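DNA polymerase III subunit beta (PDB 4TRT) probably tethers DNA polymerases and other proteins to DNA for processive synthesis, as a ring-shaped head-to-tail homodimer around the duplex. Local coordinates at residues 73-76 / 77-81; 148-151 / 152-155; 236-239 / 240-244. All blocks are in the same frame, centred on the assembly; numbering follows the deposited sequence.

Overall arrangement
From the N terminus, the chain first meets interaction 1, one stretch of helix 72-81 whose turns are closed by successive backbone bonds; it joins helix 8-21 and strands 95-100 and 103-108 of the N-terminal domain and also touches the second subunit. Interaction 2 follows in the middle domain, closing a tight turn just ahead of strand 155-161, and interaction 3 closes another on the way from the middle to the C-terminal domain. The three lie in series, with no nesting or crossing. The centres of interactions 1 and 2 are about 38 Å apart, whereas interactions 2 and 3 touch, Pro236 packing against Gln150, Val152 and Phe153.

Interaction 1 of 3, residues 73-76 / 77-81; sequences HLFA and QIVRN
Ala76 and Arg80 meet one turn apart on helix 72-81, the second helix of the N-terminal domain of this ring-forming beta subunit, a sliding processivity ring, where two helices lie against antiparallel sheet. Four consecutive i to i+4 backbone bonds hold the turn, running from the amides of Gln77, Ile78, Val79 and Arg80 to the carbonyls of His73, Leu74, Phe75 and Ala76. Arg80 leaves the helix with CB 3.3 Å from Ala76 O. Its chain runs straight through CG and CD and then bends (chi3 -41°), which brings NE, CZ and the terminal nitrogens back over the preceding turn. The flat guanidinium therefore covers Ala76 O, which sits 3.8 Å above its plane near the centre. NH2 lies 3.9 Å from Ala76 CB, and its salt bridge to Glu19 on helix 8-21 fixes that end. NH1 reaches, by a weak bond, a water that donates to His73 O, so this carbonyl takes a hydrogen from the water as well as from Gln77 N.

Apolar pairs occupy other sides of the helix. With CG anti to its backbone N (chi1 -178°), the Phe75 ring lies among Leu96, Val98 and Leu107 of the sheet and Leu15 of helix 8-21, and Val79 shares the Leu15 contact. Leu74 packs against Tyr293 of the second subunit, which places this helix at the head-to-tail dimer interface. CD1 of Leu74 also lies 4.0 Å from CD1 of Ile78, while CG2 of Val79 comes obliquely to the Phe75 ring, 3.7 Å from CE1.

Interaction 2 of 3, residues 148-151 / 152-155; sequences AFQA and VFRG
Arg154 reaches back over the turn to Ala148 and grips its carbonyl oxygen side-on with two nitrogens, NE at 3.1 Å and NH2 at 3.0 Å from Ala148 O. With CG beside the backbone N and anti to the carbonyl carbon (chi1 -49°), the chain runs extended from CG to NE alongside Ala151. The oxygen lies in the guanidinium plane, whereas one face of the group rests on Ala151 CA, 3.4 Å below it. A methionine in place of Arg154 would probably leave Ala148 O without both of these donors and set the 148-151 backbone freer to move.

Beneath this grip runs a short 3-10 turn, with Phe153 N bonded to Gln150 O and Arg154 N to Ala151 O. Gln150 (chi1 -71°) and Phe153 both keep CG beside the backbone N, and Gln150 is extended beyond it, so the two run side by side, amide and ring planes 57° apart, with Gln150 OE1 3.7 Å from Phe153 CE2. CG2 of Val152 touches Gln150 CB, and Ala148 CB fits against CB of Phe153 at 3.7 Å.

The turn occupies the loop between helix 130-140 and strand 155-161 of the middle domain. Phe153 meets the ring of Phe235 edge-to-face and, with Gln150 and Val152, packs on Pro236, while the backbone of Arg154 bonds to Ala193 where helix 193-202 begins.

Interaction 3 of 3, residues 236-239 / 240-244; sequences PDYE and RVIPK
Asp237 and Arg240 touch through carbon rather than through charge: carboxylate oxygen OD2 of Asp237 lies 3.3 Å from CG of Arg240, whereas Arg240 NE stays 5.1 Å from the same oxygen. The two side chains cross at about a right angle. Asp237 is also the centre of an inverse gamma turn, a weak bond from Tyr238 N to Pro236 O closing it, and its OD1 receives a further weak bond from Glu239 N.

Tyr238 comes next. With CG between the backbone N and the carbonyl carbon (chi1 61°), its ring is set side by side with Ile242, whose CD1 methyl meets the ring edge 4.1 Å from Tyr238 CD1. Beyond, the hydroxyl is hydrogen-bonded to Glu159 and Arg166. Tyr238 O accepts from Val241 N at 3.1 Å within a short 3-10 turn, which lies in the connection from the middle to the C-terminal domain. Ile242 packs on Ile177, Val356 and Ile343 of the antiparallel sheet that both domains share. In this family, partner proteins bind in a groove between these two domains, and the turn probably lies near that groove.

Glu239 ends the first segment. Its carbonyl oxygen accepts from Ile242 N at 3.2 Å. The side chain bends at chi2 and brings OE1 to 3.8 Å from Ile242 CD1. The Lys244 side chain crosses that of Glu239 at about a right angle and forms a long salt bridge, 3.6 Å from NZ to Glu239 OE1, and the same ammonium is hydrogen-bonded to Ile242 O at 3.1 Å from NZ.

Interaction 1 of 3, residues 73-76 / 77-81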
loop_
_atom_site.group_PDB
_atom_site.type_symbol
_atom_site.label_atom_id
_atom_site.label_comp_id
_atom_site.label_asym_id
_atom_site.label_seq_id
_atom_site.Cartn_x
_atom_site.Cartn_y
_atom_site.Cartn_z
ATOM N N HIS A 73 -3.552 -6.953 19.505
ATOM C CA HIS A 73 -3.049 -7.104 18.130
ATOM C C HIS A 73 -2.491 -8.470 17.869
ATOM O O HIS A 73 -2.690 -9.041 16.787
ATOM C CB HIS A 73 -2.053 -6.010 17.792
ATOM C CG HIS A 73 -2.677 -4.650 17.770
ATOM N ND1 HIS A 73 -2.951 -3.971 18.909
ATOM C CD2 HIS A 73 -3.125 -3.854 16.718
ATOM C CE1 HIS A 73 -3.541 -2.811 18.607
ATOM N NE2 HIS A 73 -3.648 -2.727 17.269
ATOM N N LEU A 74 -1.805 -9.020 18.860
ATOM C CA LEU A 74 -1.300 -10.379 18.768
ATOM C C LEU A 74 -2.445 -11.387 18.611
ATOM O O LEU A 74 -2.368 -12.264 17.776
ATOM C CB LEU A 74 -0.441 -10.721 19.992
ATOM C CG LEU A 74 0.103 -12.149 20.060
ATOM C CD1 LEU A 74 0.864 -12.470 18.776
ATOM C CD2 LEU A 74 1.025 -12.295 21.260
ATOM N N PHE A 75 -3.498 -11.247 19.414
ATOM C CA PHE A 75 -4.644 -12.150 19.353
ATOM C C PHE A 75 -5.345 -12.070 17.995
ATOM O O PHE A 75 -5.690 -13.090 17.420
ATOM C CB PHE A 75 -5.612 -11.850 20.497
ATOM C CG PHE A 75 -6.816 -12.759 20.562
ATOM C CD1 PHE A 75 -6.694 -14.134 20.407
ATOM C CD2 PHE A 75 -8.066 -12.248 20.856
ATOM C CE1 PHE A 75 -7.801 -14.962 20.481
ATOM C CE2 PHE A 75 -9.177 -13.078 20.951
ATOM C CZ PHE A 75 -9.039 -14.443 20.749
ATOM N N ALA A 76 -5.511 -10.855 17.479
ATOM C CA ALA A 76 -6.122 -10.639 16.177
ATOM C C ALA A 76 -5.290 -11.276 15.066
ATOM O O ALA A 76 -5.819 -11.877 14.138
ATOM C CB ALA A 76 -6.288 -9.144 15.916
ATOM N N GLN A 77 -3.977 -11.145 15.182
ATOM C CA GLN A 77 -3.062 -11.696 14.193
ATOM C C GLN A 77 -3.097 -13.221 14.187
ATOM O O GLN A 77 -3.081 -13.854 13.130
ATOM C CB GLN A 77 -1.643 -11.173 14.461
ATOM C CG GLN A 77 -0.559 -11.749 13.555
ATOM C CD GLN A 77 0.806 -11.153 13.862
ATOM O OE1 GLN A 77 1.030 -10.629 14.950
ATOM N NE2 GLN A 77 1.716 -11.225 12.904
ATOM N N ILE A 78 -3.099 -13.819 15.374
ATOM C CA ILE A 78 -3.146 -15.279 15.496
ATOM C C ILE A 78 -4.443 -15.819 14.866
ATOM O O ILE A 78 -4.420 -16.783 14.093
ATOM C CB ILE A 78 -3.022 -15.692 16.972
ATOM C CG1 ILE A 78 -1.573 -15.532 17.446
ATOM C CG2 ILE A 78 -3.526 -17.110 17.199
ATOM C CD1 ILE A 78 -1.433 -15.692 18.961
ATOM N N VAL A 79 -5.559 -15.159 15.150
ATOM C CA VAL A 79 -6.855 -15.626 14.636
ATOM C C VAL A 79 -6.916 -15.476 13.116
ATOM O O VAL A 79 -7.317 -16.394 12.420
ATOM C CB VAL A 79 -8.036 -14.906 15.318
ATOM C CG1 VAL A 79 -9.384 -15.298 14.679
ATOM C CG2 VAL A 79 -8.055 -15.221 16.801
ATOM N N ARG A 80 -6.458 -14.339 12.608
ATOM C CA ARG A 80 -6.392 -14.117 11.174
ATOM C C ARG A 80 -5.595 -15.188 10.439
ATOM O O ARG A 80 -6.011 -15.621 9.375
ATOM C CB ARG A 80 -5.790 -12.747 10.934
ATOM C CG ARG A 80 -5.473 -12.356 9.499
ATOM C CD ARG A 80 -4.825 -10.980 9.460
ATOM N NE ARG A 80 -5.476 -10.067 10.385
ATOM C CZ ARG A 80 -4.878 -9.339 11.331
ATOM N NH1 ARG A 80 -3.563 -9.351 11.512
ATOM N NH2 ARG A 80 -5.619 -8.557 12.098
ATOM N N ASN A 81 -4.479 -15.624 11.024
ATOM C CA ASN A 81 -3.590 -16.589 10.393
ATOM C C ASN A 81 -4.061 -18.040 10.488
ATOM O O ASN A 81 -3.474 -18.920 9.866
ATOM C CB ASN A 81 -2.179 -16.486 11.007
ATOM C CG ASN A 81 -1.461 -15.199 10.635
ATOM O OD1 ASN A 81 -1.809 -14.540 9.650
ATOM N ND2 ASN A 81 -0.433 -14.839 11.415
HETATM O O HOH W 1 -2.797 -7.513 14.279
#

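Interaction 2 of 3, residues 148-151 / 152-155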
loop_
_atom_site.group_PDB
_atom_site.type_symbol
_atom_site.label_atom_id
_atom_site.label_comp_id
_atom_site.label_asym_id
_atom_site.label_seq_id
_atom_site.Cartn_x
_atom_site.Cartn_y
_atom_site.Cartn_z
ATOM N N ALA A 148 -8.346 24.557 14.353
ATOM C CA ALA A 148 -9.160 25.776 14.362
ATOM C C ALA A 148 -9.051 26.460 15.717
ATOM O O ALA A 148 -8.960 25.778 16.743
ATOM C CB ALA A 148 -10.618 25.450 14.043
ATOM N N PHE A 149 -9.051 27.789 15.726
ATOM C CA PHE A 149 -9.055 28.549 16.975
ATOM C C PHE A 149 -10.290 28.218 17.811
ATOM O O PHE A 149 -10.201 28.086 19.035
ATOM C CB PHE A 149 -9.034 30.066 16.729
ATOM C CG PHE A 149 -7.715 30.598 16.233
ATOM C CD1 PHE A 149 -6.562 30.442 16.986
ATOM C CD2 PHE A 149 -7.630 31.270 15.008
ATOM C CE1 PHE A 149 -5.347 30.930 16.537
ATOM C CE2 PHE A 149 -6.416 31.772 14.556
ATOM C CZ PHE A 149 -5.272 31.597 15.322
ATOM N N GLN A 150 -11.433 28.095 17.145
ATOM C CA GLN A 150 -12.681 27.763 17.835
ATOM C C GLN A 150 -12.776 26.266 17.972
ATOM O O GLN A 150 -12.872 25.546 16.965
ATOM C CB GLN A 150 -13.892 28.283 17.057
ATOM C CG GLN A 150 -14.022 29.794 17.101
ATOM C CD GLN A 150 -15.306 30.283 16.471
ATOM O OE1 GLN A 150 -15.279 30.910 15.419
ATOM N NE2 GLN A 150 -16.435 29.983 17.097
ATOM N N ALA A 151 -12.784 25.791 19.211
ATOM C CA ALA A 151 -12.824 24.347 19.482
ATOM C C ALA A 151 -13.994 23.653 18.783
ATOM O O ALA A 151 -13.848 22.538 18.278
ATOM C CB ALA A 151 -12.851 24.083 20.985
ATOM N N VAL A 152 -15.152 24.306 18.732
ATOM C CA VAL A 152 -16.319 23.698 18.072
ATOM C C VAL A 152 -16.046 23.260 16.635
ATOM O O VAL A 152 -16.637 22.264 16.178
ATOM C CB VAL A 152 -17.582 24.597 18.104
ATOM C CG1 VAL A 152 -18.092 24.752 19.530
ATOM C CG2 VAL A 152 -17.296 25.965 17.508
ATOM N N PHE A 153 -15.162 23.973 15.920
ATOM C CA PHE A 153 -14.874 23.628 14.509
ATOM C C PHE A 153 -13.996 22.390 14.359
ATOM O O PHE A 153 -13.775 21.893 13.244
ATOM C CB PHE A 153 -14.228 24.803 13.759
ATOM C CG PHE A 153 -15.192 25.893 13.353
ATOM C CD1 PHE A 153 -16.482 25.602 12.903
ATOM C CD2 PHE A 153 -14.780 27.216 13.347
ATOM C CE1 PHE A 153 -17.339 26.612 12.506
ATOM C CE2 PHE A 153 -15.644 28.229 12.947
ATOM C CZ PHE A 153 -16.923 27.924 12.522
ATOM N N ARG A 154 -13.532 21.865 15.480
ATOM C CA ARG A 154 -12.779 20.627 15.498
ATOM C C ARG A 154 -13.716 19.421 15.467
ATOM O O ARG A 154 -13.262 18.293 15.349
ATOM C CB ARG A 154 -11.827 20.586 16.719
ATOM C CG ARG A 154 -10.991 21.857 16.877
ATOM C CD ARG A 154 -10.128 21.890 18.128
ATOM N NE ARG A 154 -9.694 23.266 18.384
ATOM C CZ ARG A 154 -9.380 23.760 19.579
ATOM N NH1 ARG A 154 -9.425 22.991 20.665
ATOM N NH2 ARG A 154 -9.037 25.043 19.691
ATOM N N GLY A 155 -15.023 19.657 15.533
ATOM C CA GLY A 155 -16.001 18.572 15.495
ATOM C C GLY A 155 -17.008 18.683 14.366
ATOM O O GLY A 155 -16.989 19.639 13.584
#

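Interaction 3 of 3, residues 236-239 / 240-244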
loop_
_atom_site.group_PDB
_atom_site.type_symbol
_atom_site.label_atom_id
_atom_site.label_comp_id
_atom_site.label_asym_id
_atom_site.label_seq_id
_atom_site.Cartn_x
_atom_site.Cartn_y
_atom_site.Cartn_z
ATOM N N PRO A 236 -21.099 27.322 15.391
ATOM C CA PRO A 236 -21.400 28.673 14.912
ATOM C C PRO A 236 -22.426 28.714 13.779
ATOM O O PRO A 236 -22.735 27.684 13.176
ATOM C CB PRO A 236 -20.036 29.185 14.425
ATOM C CG PRO A 236 -19.024 28.309 15.111
ATOM C CD PRO A 236 -19.687 26.970 15.148
ATOM N N ASP A 237 -22.943 29.898 13.493
ATOM C CA ASP A 237 -23.945 30.068 12.443
ATOM C C ASP A 237 -23.285 30.011 11.056
ATOM O O ASP A 237 -22.950 31.031 10.472
ATOM C CB ASP A 237 -24.716 31.377 12.646
ATOM C CG ASP A 237 -25.896 31.531 11.682
ATOM O OD1 ASP A 237 -26.191 30.586 10.930
ATOM O OD2 ASP A 237 -26.533 32.609 11.666
ATOM N N TYR A 238 -23.106 28.797 10.552
ATOM C CA TYR A 238 -22.524 28.555 9.217
ATOM C C TYR A 238 -23.378 29.106 8.062
ATOM O O TYR A 238 -22.842 29.351 6.981
ATOM C CB TYR A 238 -22.245 27.051 9.002
ATOM C CG TYR A 238 -23.484 26.192 9.065
ATOM C CD1 TYR A 238 -24.258 25.971 7.936
ATOM C CD2 TYR A 238 -23.889 25.611 10.258
ATOM C CE1 TYR A 238 -25.407 25.211 7.983
ATOM C CE2 TYR A 238 -25.032 24.831 10.317
ATOM C CZ TYR A 238 -25.792 24.640 9.184
ATOM O OH TYR A 238 -26.946 23.900 9.230
ATOM N N GLU A 239 -24.688 29.308 8.281
ATOM C CA GLU A 239 -25.565 29.887 7.254
ATOM C C GLU A 239 -25.046 31.221 6.767
ATOM O O GLU A 239 -25.196 31.547 5.590
ATOM C CB GLU A 239 -26.995 30.118 7.762
ATOM C CG GLU A 239 -27.833 28.864 7.910
ATOM C CD GLU A 239 -28.089 28.156 6.591
ATOM O OE1 GLU A 239 -28.061 28.816 5.525
ATOM O OE2 GLU A 239 -28.318 26.933 6.634
ATOM N N ARG A 240 -24.457 31.991 7.681
ATOM C CA ARG A 240 -23.966 33.332 7.370
ATOM C C ARG A 240 -22.859 33.333 6.320
ATOM O O ARG A 240 -22.691 34.325 5.638
ATOM C CB ARG A 240 -23.431 34.060 8.631
ATOM C CG ARG A 240 -24.437 34.358 9.738
ATOM C CD ARG A 240 -23.900 35.407 10.714
ATOM N NE ARG A 240 -24.030 36.783 10.213
ATOM C CZ ARG A 240 -23.561 37.860 10.845
ATOM N NH1 ARG A 240 -22.894 37.728 11.990
ATOM N NH2 ARG A 240 -23.746 39.078 10.328
ATOM N N VAL A 241 -22.101 32.245 6.202
ATOM C CA VAL A 241 -20.993 32.195 5.233
ATOM C C VAL A 241 -21.364 31.481 3.920
ATOM O O VAL A 241 -20.512 31.350 3.025
ATOM C CB VAL A 241 -19.711 31.568 5.848
ATOM C CG1 VAL A 241 -19.256 32.354 7.081
ATOM C CG2 VAL A 241 -19.901 30.090 6.186
ATOM N N ILE A 242 -22.626 31.045 3.800
ATOM C CA ILE A 242 -23.134 30.438 2.559
ATOM C C ILE A 242 -23.666 31.535 1.634
ATOM O O ILE A 242 -24.562 32.280 2.009
ATOM C CB ILE A 242 -24.272 29.428 2.824
ATOM C CG1 ILE A 242 -23.807 28.286 3.705
ATOM C CG2 ILE A 242 -24.777 28.813 1.524
ATOM C CD1 ILE A 242 -24.916 27.315 4.066
ATOM N N PRO A 243 -23.127 31.630 0.407
ATOM C CA PRO A 243 -23.554 32.701 -0.505
ATOM C C PRO A 243 -24.950 32.457 -1.084
ATOM O O PRO A 243 -25.251 31.351 -1.493
ATOM C CB PRO A 243 -22.493 32.652 -1.609
ATOM C CG PRO A 243 -22.039 31.234 -1.623
ATOM C CD PRO A 243 -22.102 30.758 -0.196
ATOM N N LYS A 244 -25.799 33.476 -1.102
ATOM C CA LYS A 244 -27.135 33.359 -1.697
ATOM C C LYS A 244 -27.297 34.200 -2.956
ATOM O O LYS A 244 -28.274 34.014 -3.670
ATOM C CB LYS A 244 -28.245 33.722 -0.703
ATOM C CG LYS A 244 -28.618 32.632 0.275
ATOM C CD LYS A 244 -27.505 32.349 1.261
ATOM C CE LYS A 244 -27.951 31.448 2.422
ATOM N NZ LYS A 244 -27.170 31.763 3.648
#